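Local coordinates for protein alpha-galactosidase 1 (Saccharomyces cerevisiae, PDB 3LRK) that cleaves terminal alpha-linked galactose from the non-reducing ends of galactosides such as oligosaccharides, galactomannans and galactolipids by hydrolysis, at residues 64-69 / 305-310; 259-264 / 284-289. The protein carries 1 engineered substitution. All coordinates share one frame; numbering follows the deposited sequence.

Interaction 1: residues 64-69 / 305-310; sequences MGYKYI and SIYSQA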
loop_
_atom_site.group_PDB
_atom_site.type_symbol
_atom_site.label_atom_id
_atom_site.label_comp_id
_atom_site.label_asym_id
_atom_site.label_seq_id
_atom_site.Cartn_x
_atom_site.Cartn_y
_atom_site.Cartn_z
ATOM N N MET A 64 -10.757 38.528 19.092
ATOM C CA MET A 64 -11.190 37.172 19.458
ATOM C C MET A 64 -10.057 36.161 19.258
ATOM O O MET A 64 -10.131 35.025 19.730
ATOM C CB MET A 64 -12.430 36.735 18.671
ATOM C CG MET A 64 -13.669 37.595 18.901
ATOM S SD MET A 64 -15.222 36.751 18.537
ATOM C CE MET A 64 -15.294 35.596 19.912
ATOM N N GLY A 65 -9.013 36.587 18.555
ATOM C CA GLY A 65 -7.826 35.769 18.380
ATOM C C GLY A 65 -7.435 35.590 16.929
ATOM O O GLY A 65 -6.358 35.071 16.654
ATOM N N TYR A 66 -8.299 36.021 16.007
ATOM C CA TYR A 66 -8.015 35.929 14.559
ATOM C C TYR A 66 -6.970 36.968 14.145
ATOM O O TYR A 66 -7.293 38.017 13.564
ATOM C CB TYR A 66 -9.284 36.106 13.723
ATOM C CG TYR A 66 -10.363 35.053 13.907
ATOM C CD1 TYR A 66 -10.322 33.835 13.209
ATOM C CD2 TYR A 66 -11.449 35.285 14.753
ATOM C CE1 TYR A 66 -11.350 32.869 13.366
ATOM C CE2 TYR A 66 -12.467 34.329 14.917
ATOM C CZ TYR A 66 -12.412 33.133 14.223
ATOM O OH TYR A 66 -13.432 32.215 14.387
ATOM N N LYS A 67 -5.712 36.661 14.434
ATOM C CA LYS A 67 -4.647 37.668 14.391
ATOM C C LYS A 67 -3.620 37.522 13.278
ATOM O O LYS A 67 -2.891 38.470 12.987
ATOM C CB LYS A 67 -3.957 37.768 15.759
ATOM C CG LYS A 67 -4.782 38.603 16.746
ATOM C CD LYS A 67 -4.133 38.711 18.110
ATOM C CE LYS A 67 -4.956 39.610 19.009
ATOM N NZ LYS A 67 -4.240 39.870 20.305
ATOM N N TYR A 68 -3.555 36.338 12.674
ATOM C CA TYR A 68 -2.668 36.117 11.532
ATOM C C TYR A 68 -3.365 36.511 10.230
ATOM O O TYR A 68 -4.388 35.924 9.861
ATOM C CB TYR A 68 -2.193 34.655 11.471
ATOM C CG TYR A 68 -1.148 34.308 12.500
ATOM C CD1 TYR A 68 0.173 34.727 12.348
ATOM C CD2 TYR A 68 -1.474 33.549 13.623
ATOM C CE1 TYR A 68 1.145 34.404 13.300
ATOM C CE2 TYR A 68 -0.513 33.222 14.580
ATOM C CZ TYR A 68 0.791 33.649 14.408
ATOM O OH TYR A 68 1.736 33.330 15.349
ATOM N N ILE A 69 -2.831 37.541 9.581
ATOM C CA ILE A 69 -3.247 37.951 8.235
ATOM C C ILE A 69 -2.293 37.285 7.251
ATOM O O ILE A 69 -1.120 37.698 7.110
ATOM C CB ILE A 69 -3.218 39.506 8.065
ATOM C CG1 ILE A 69 -4.128 40.186 9.104
ATOM C CG2 ILE A 69 -3.590 39.912 6.624
ATOM C CD1 ILE A 69 -5.618 39.738 9.052
ATOM N N SER A 305 -21.650 35.370 12.729
ATOM C CA SER A 305 -21.907 34.959 14.116
ATOM C C SER A 305 -21.384 33.549 14.424
ATOM O O SER A 305 -21.196 33.191 15.589
ATOM C CB SER A 305 -23.384 35.078 14.478
ATOM O OG SER A 305 -24.161 34.193 13.717
ATOM N N ILE A 306 -21.163 32.753 13.380
ATOM C CA ILE A 306 -20.477 31.469 13.553
ATOM C C ILE A 306 -19.000 31.722 13.924
ATOM O O ILE A 306 -18.521 31.235 14.961
ATOM C CB ILE A 306 -20.671 30.539 12.322
ATOM C CG1 ILE A 306 -22.110 30.003 12.322
ATOM C CG2 ILE A 306 -19.662 29.365 12.339
ATOM C CD1 ILE A 306 -22.585 29.459 11.007
ATOM N N TYR A 307 -18.307 32.526 13.114
ATOM C CA TYR A 307 -16.905 32.886 13.385
ATOM C C TYR A 307 -16.711 33.576 14.734
ATOM O O TYR A 307 -15.617 33.560 15.289
ATOM C CB TYR A 307 -16.371 33.828 12.311
ATOM C CG TYR A 307 -15.962 33.167 11.016
ATOM C CD1 TYR A 307 -16.536 33.560 9.808
ATOM C CD2 TYR A 307 -14.981 32.161 10.997
ATOM C CE1 TYR A 307 -16.153 32.964 8.597
ATOM C CE2 TYR A 307 -14.595 31.556 9.794
ATOM C CZ TYR A 307 -15.184 31.962 8.606
ATOM O OH TYR A 307 -14.802 31.363 7.431
ATOM N N SER A 308 -17.773 34.200 15.240
ATOM C CA SER A 308 -17.682 34.998 16.455
ATOM C C SER A 308 -18.177 34.268 17.706
ATOM O O SER A 308 -18.261 34.869 18.777
ATOM C CB SER A 308 -18.423 36.332 16.272
ATOM O OG SER A 308 -19.818 36.144 16.411
ATOM N N GLN A 309 -18.477 32.973 17.585
ATOM C CA GLN A 309 -18.945 32.196 18.742
ATOM C C GLN A 309 -17.806 31.900 19.726
ATOM O O GLN A 309 -17.066 30.912 19.579
ATOM C CB GLN A 309 -19.682 30.918 18.307
ATOM C CG GLN A 309 -20.413 30.163 19.454
ATOM C CD GLN A 309 -21.698 30.860 19.926
ATOM O OE1 GLN A 309 -22.006 31.973 19.505
ATOM N NE2 GLN A 309 -22.445 30.198 20.802
ATOM N N ALA A 310 -17.697 32.760 20.740
ATOM C CA ALA A 310 -16.647 32.688 21.756
ATOM C C ALA A 310 -16.561 31.334 22.449
ATOM O O ALA A 310 -15.470 30.854 22.731
ATOM C CB ALA A 310 -16.830 33.800 22.782
#

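Interaction 2: residues 259-264 / 284-289; sequences NDLDNL and AMVKSP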
loop_
_atom_site.group_PDB
_atom_site.type_symbol
_atom_site.label_atom_id
_atom_site.label_comp_id
_atom_site.label_asym_id
_atom_site.label_seq_id
_atom_site.Cartn_x
_atom_site.Cartn_y
_atom_site.Cartn_z
ATOM N N ASN A 259 -2.687 19.224 13.841
ATOM C CA ASN A 259 -3.279 18.828 12.569
ATOM C C ASN A 259 -4.051 20.028 12.013
ATOM O O ASN A 259 -4.713 20.751 12.762
ATOM C CB ASN A 259 -4.226 17.646 12.758
ATOM C CG ASN A 259 -3.506 16.374 13.208
ATOM O OD1 ASN A 259 -2.480 15.997 12.649
ATOM N ND2 ASN A 259 -4.060 15.704 14.209
ATOM N N ASP A 260 -3.957 20.228 10.702
ATOM C CA ASP A 260 -4.578 21.378 10.023
ATOM C C ASP A 260 -5.562 20.837 8.987
ATOM O O ASP A 260 -5.164 20.206 8.001
ATOM C CB ASP A 260 -3.468 22.225 9.385
ATOM C CG ASP A 260 -3.977 23.474 8.652
ATOM O OD1 ASP A 260 -5.200 23.709 8.540
ATOM O OD2 ASP A 260 -3.111 24.222 8.163
ATOM N N LEU A 261 -6.852 21.068 9.231
ATOM C CA LEU A 261 -7.920 20.587 8.350
ATOM C C LEU A 261 -8.307 21.589 7.226
ATOM O O LEU A 261 -9.373 21.460 6.609
ATOM C CB LEU A 261 -9.161 20.181 9.165
ATOM C CG LEU A 261 -9.182 19.349 10.465
ATOM C CD1 LEU A 261 -10.426 18.422 10.520
ATOM C CD2 LEU A 261 -7.885 18.608 10.864
ATOM N N ASP A 262 -7.425 22.565 6.979
ATOM C CA ASP A 262 -7.541 23.586 5.916
ATOM C C ASP A 262 -8.446 24.747 6.355
ATOM O O ASP A 262 -9.121 24.650 7.370
ATOM C CB ASP A 262 -7.986 22.976 4.568
ATOM C CG ASP A 262 -7.601 23.820 3.375
ATOM O OD1 ASP A 262 -6.930 24.854 3.537
ATOM O OD2 ASP A 262 -7.966 23.435 2.246
ATOM N N ASN A 263 -8.424 25.851 5.609
ATOM C CA ASN A 263 -9.198 27.040 5.971
ATOM C C ASN A 263 -10.700 26.749 6.036
ATOM O O ASN A 263 -11.221 25.926 5.274
ATOM C CB ASN A 263 -8.947 28.176 4.986
ATOM C CG ASN A 263 -7.473 28.529 4.830
ATOM O OD1 ASN A 263 -6.583 27.970 5.494
ATOM N ND2 ASN A 263 -7.211 29.470 3.951
ATOM N N LEU A 264 -11.376 27.431 6.955
ATOM C CA LEU A 264 -12.822 27.333 7.131
ATOM C C LEU A 264 -13.577 27.857 5.918
ATOM O O LEU A 264 -13.225 28.900 5.356
ATOM C CB LEU A 264 -13.251 28.108 8.394
ATOM C CG LEU A 264 -12.747 27.492 9.703
ATOM C CD1 LEU A 264 -12.652 28.509 10.858
ATOM C CD2 LEU A 264 -13.594 26.264 10.088
ATOM N N ALA A 284 -12.934 23.320 15.446
ATOM C CA ALA A 284 -12.551 23.745 16.798
ATOM C C ALA A 284 -12.189 22.541 17.683
ATOM O O ALA A 284 -11.138 22.522 18.348
ATOM C CB ALA A 284 -13.656 24.582 17.443
ATOM N N MET A 285 -13.070 21.548 17.670
ATOM C CA MET A 285 -13.003 20.407 18.581
ATOM C C MET A 285 -11.785 19.501 18.376
ATOM O O MET A 285 -11.288 18.891 19.332
ATOM C CB MET A 285 -14.274 19.582 18.434
ATOM C CG MET A 285 -14.615 18.754 19.653
ATOM S SD MET A 285 -15.806 17.492 19.207
ATOM C CE MET A 285 -14.878 16.697 17.906
ATOM N N VAL A 286 -11.319 19.400 17.129
ATOM C CA VAL A 286 -10.112 18.622 16.826
ATOM C C VAL A 286 -8.838 19.469 16.913
ATOM O O VAL A 286 -7.745 18.997 16.579
ATOM C CB VAL A 286 -10.204 17.877 15.457
ATOM C CG1 VAL A 286 -11.415 16.958 15.431
ATOM C CG2 VAL A 286 -10.249 18.856 14.279
ATOM N N LYS A 287 -8.980 20.718 17.364
ATOM C CA LYS A 287 -7.846 21.643 17.490
ATOM C C LYS A 287 -7.129 21.882 16.145
ATOM O O LYS A 287 -5.896 21.944 16.065
ATOM C CB LYS A 287 -6.879 21.178 18.587
ATOM C CG LYS A 287 -7.137 21.758 19.983
ATOM C CD LYS A 287 -8.453 21.309 20.629
ATOM C CE LYS A 287 -8.342 21.460 22.153
ATOM N NZ LYS A 287 -9.664 21.367 22.822
ATOM N N SER A 288 -7.922 22.012 15.088
ATOM C CA SER A 288 -7.421 22.528 13.829
ATOM C C SER A 288 -7.178 24.030 13.995
ATOM O O SER A 288 -7.860 24.680 14.804
ATOM C CB SER A 288 -8.434 22.294 12.701
ATOM O OG SER A 288 -8.001 22.899 11.485
ATOM N N PRO A 289 -6.189 24.583 13.259
ATOM C CA PRO A 289 -6.170 26.026 13.032
ATOM C C PRO A 289 -7.556 26.525 12.614
ATOM O O PRO A 289 -8.322 25.799 11.962
ATOM C CB PRO A 289 -5.182 26.185 11.877
ATOM C CG PRO A 289 -4.236 25.039 12.038
ATOM C CD PRO A 289 -5.042 23.912 12.616
HETATM O O HOH W 1 -4.851 19.309 15.936
HETATM O O HOH W 2 -6.559 16.848 15.467
HETATM O O HOH W 3 -8.679 26.630 9.448
#

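Interaction 1: residues 64-69 / 305-310
Met64 and Tyr66, on the loop leading into strand 68-70 of the TIM barrel, meet the end of helix 301-307 and the short link to helix 310-316. The contact is buried, and a single hydrogen bond joins the two segments: Tyr66 OH donates to Tyr307 O over 2.7 Å. The hydroxyl lies in the carbonyl plane on a lone pair, at a C=O...donor angle of 125°, while the carbonyl oxygen sits at the edge of the Tyr66 ring, near its plane. Tyrosine suits this place because its flat ring can lie among apolar neighbours and still carry a donor to a carbonyl at the end of a helix. Alongside runs the Met64 chain, whose bend at chi3 (71°) carries CE to 3.7 Å from Ala310 CB and 3.3 Å from Ser308 O. Its sulfur passes beside the serine, with SD 3.9 Å from Ser308 CB. Ala310 is small enough to admit the methyl, and the unbranched, flexible thioether can bend round to the link between the two helices.

Further out, Phe280, Ile292 and Ile313 pack on the Tyr66 side chain, and Leu420 joins Ile313 against Met64. The backbone is consistent with this placing: Tyr66 is the centre of an inverse gamma turn, and Gly65 has phi 126°, where a CB would press on the carbonyl oxygen of Met64. On the helix side, the backbone N of Gln309 bonds back to Ile306 O (3.1 Å) as the chain leaves the helix, and Tyr307 OH is hydrogen-bonded to the carbonyl O of Val266.

Interaction 2: residues 259-264 / 284-289
In the beta-alpha-beta crossover from strand 258-260 through helix 273-285 to strand 290-292, Asp260 and Leu261 pack against Val286, Ser288 and Pro289. Serine suits its place because it is small and its hydroxyl works both ways: Ser288 OG accepts a nearly straight bond from Leu261 N (3.1 Å, 166°) and donates to Pro289 O at 3.0 Å. A first torsion of 175° swings OG away from its own backbone N. Beside it, Leu261 CD1 reaches Val286 CG2 at 3.8 Å, the branched chains crossing at about a right angle. The Pro289 ring lies across the Asp260 side chain, its CG 3.7 Å from Asp260 CG, while the aspartate supplies the acceptor of an Asx turn, OD1 to Asp262 N (2.9 Å). An alanine in place of Asp260 would remove the carboxylate, probably leaving Asp262 N without its side-chain acceptor and a gap beside Pro289 CG. Asparagine offers both acceptor and donor: Asn259 OD1 accepts from Trp204 NE1, and ND2 donates to Met249 O and to a water that donates to Val286 O. Asp262 touches the proton donor Asp209, and Asp260 lies near substrate-binding Arg205, a placing typical of the strand ends and following loops that line a TIM-barrel active site.

Overall arrangement
Both contacts are buried and belong to the TIM-barrel domain, but they serve different places in it. Interaction 2 lies near the centre of the chain and beside catalytic and substrate-binding residues; interaction 1 lies away from the annotated sites, where the chain enters a strand. Along the sequence, interaction 2 is nested inside the loop closed by interaction 1, and the two touch where Tyr307 OH packs near Leu264 O. Phe280 of helix 273-285 is a shared neighbour, resting on Tyr66 and Leu264. Their chemistry follows their place: interaction 1 rests on two long side chains and one phenol-to-carbonyl bond, whereas interaction 2 combines a serine bond, an aliphatic pair, a proline and water bridges.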